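Local atomic coordinates of mitogen activated protein kinase, putative (Leishmania donovani, PDB entry 4QNY), a protein that probably phosphorylates serine and threonine residues of target proteins as a MAP kinase, binding an ATP analogue and magnesium between its two lobes. Residues G243-E248 / K260-K265. Residues are numbered along the deposited sequence; the frame is centred on the assembly and turned at random. Where two conformers were deposited one is given.
Sequences GTPSEE and KYLKKK
Glu-247 and Lys-263 meet through their side chains at the exposed edge of this contact. The lysine is extended beyond CG and crosses the glutamate at about a right angle, with its methylenes against the carboxylate: CE of Lys-263 lies 3.8 Å from OE2 of Glu-247, and CG of Lys-263 stands 4.0 Å from OE1 of the same glutamate. With NZ of Lys-263 4.1 Å from OE2 of Glu-247, the opposite charges are close without forming a salt bridge; the ammonium instead hydrogen-bonds OD1 of Asn-251. Two torsions bring the carboxylate across: CG of Glu-247 is anti to the backbone N (chi1 -173°), and the chain then bends at chi2 (88°).

On the buried side the touch is apolar and loose, CD of the Pro-245 ring lying 4.5 Å from CD2 of Leu-262. Both residues also pack on Phe-294 and Ile-250, so much of the leucine's burial comes from outside the two segments, with Val-239 of helix 231-242 and Met-198 contributing.

The backbone is tied on either side of Pro-245. Gly-243 leaves helix 231-242 with positive phi (97°), Thr-244 bonds Arg-268 through OG1 and its backbone, and Ser-246 is the N-cap of helix 247-250, its OG capping a backbone N just beyond Glu-248. The nearest CA pair, Glu-247 and Lys-263, is still 8.0 Å apart, consistent with side chains alone bridging the segments. The Gly-Thr-Pro turn followed by a short capped helix, here packed against helix 256-264, is characteristic of the C-terminal lobe of MAP kinases and their CMGC relatives, in the region that follows helix 231-242.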
# COMPACT_ATOMS: atom_id res chain seq x y z
N GLY A 243 -23.63 2.19 -5.63
CA GLY A 243 -25.03 1.83 -5.59
C GLY A 243 -25.37 0.72 -4.62
O GLY A 243 -24.51 -0.08 -4.24
N THR A 244 -26.64 0.66 -4.22
CA THR A 244 -27.12 -0.35 -3.29
C THR A 244 -26.99 -1.76 -3.87
O THR A 244 -27.56 -2.05 -4.92
CB THR A 244 -28.59 -0.10 -2.90
OG1 THR A 244 -28.73 1.21 -2.36
CG2 THR A 244 -29.05 -1.13 -1.88
N PRO A 245 -26.24 -2.63 -3.19
CA PRO A 245 -26.04 -4.02 -3.62
C PRO A 245 -27.29 -4.86 -3.43
O PRO A 245 -28.17 -4.49 -2.65
CB PRO A 245 -24.91 -4.52 -2.71
CG PRO A 245 -24.33 -3.29 -2.07
CD PRO A 245 -25.46 -2.32 -1.98
N SER A 246 -27.36 -5.99 -4.13
CA SER A 246 -28.49 -6.91 -3.99
C SER A 246 -28.55 -7.49 -2.59
O SER A 246 -27.55 -7.49 -1.87
CB SER A 246 -28.40 -8.03 -5.03
OG SER A 246 -27.25 -8.82 -4.83
N GLU A 247 -29.72 -8.00 -2.21
CA GLU A 247 -29.92 -8.58 -0.89
C GLU A 247 -28.97 -9.75 -0.64
O GLU A 247 -28.45 -9.92 0.47
CB GLU A 247 -31.37 -9.04 -0.73
CG GLU A 247 -31.74 -9.51 0.68
CD GLU A 247 -32.21 -8.37 1.57
OE1 GLU A 247 -31.82 -7.21 1.33
OE2 GLU A 247 -32.99 -8.64 2.51
N GLU A 248 -28.73 -10.54 -1.68
CA GLU A 248 -27.85 -11.70 -1.59
C GLU A 248 -26.39 -11.29 -1.43
O GLU A 248 -25.60 -12.02 -0.82
CB GLU A 248 -28.01 -12.59 -2.82
N LYS A 260 -27.52 -5.05 8.62
CA LYS A 260 -28.79 -4.49 9.06
C LYS A 260 -28.89 -3.01 8.71
O LYS A 260 -29.93 -2.54 8.25
CB LYS A 260 -28.96 -4.68 10.57
N TYR A 261 -27.80 -2.28 8.93
CA TYR A 261 -27.76 -0.85 8.63
C TYR A 261 -27.87 -0.59 7.13
O TYR A 261 -28.53 0.35 6.70
CB TYR A 261 -26.47 -0.22 9.17
CG TYR A 261 -26.25 1.21 8.73
CD1 TYR A 261 -26.91 2.25 9.36
CD2 TYR A 261 -25.39 1.51 7.68
CE1 TYR A 261 -26.72 3.56 8.96
CE2 TYR A 261 -25.20 2.82 7.27
CZ TYR A 261 -25.86 3.84 7.92
OH TYR A 261 -25.67 5.14 7.52
N LEU A 262 -27.22 -1.45 6.34
CA LEU A 262 -27.19 -1.28 4.89
C LEU A 262 -28.57 -1.52 4.27
O LEU A 262 -28.90 -0.94 3.24
CB LEU A 262 -26.16 -2.23 4.28
CG LEU A 262 -25.89 -2.11 2.77
CD1 LEU A 262 -25.63 -0.66 2.39
CD2 LEU A 262 -24.73 -2.99 2.37
N LYS A 263 -29.36 -2.37 4.91
CA LYS A 263 -30.69 -2.70 4.41
C LYS A 263 -31.71 -1.60 4.70
O LYS A 263 -32.61 -1.34 3.90
CB LYS A 263 -31.17 -4.03 4.99
CG LYS A 263 -30.42 -5.23 4.45
CD LYS A 263 -30.79 -6.50 5.21
CE LYS A 263 -29.99 -7.69 4.71
NZ LYS A 263 -30.21 -8.90 5.55
N LYS A 264 -31.57 -0.95 5.86
CA LYS A 264 -32.46 0.13 6.25
C LYS A 264 -32.15 1.41 5.48
O LYS A 264 -32.93 2.37 5.51
CB LYS A 264 -32.36 0.40 7.76
CG LYS A 264 -33.13 -0.59 8.63
CD LYS A 264 -33.12 -0.16 10.09
CE LYS A 264 -33.87 1.15 10.29
NZ LYS A 264 -35.33 1.01 10.04
N LYS A 265 -31.00 1.43 4.81
CA LYS A 265 -30.56 2.61 4.07
C LYS A 265 -31.38 2.76 2.79
O LYS A 265 -31.80 1.77 2.19
CB LYS A 265 -29.07 2.51 3.74
CG LYS A 265 -28.46 3.79 3.19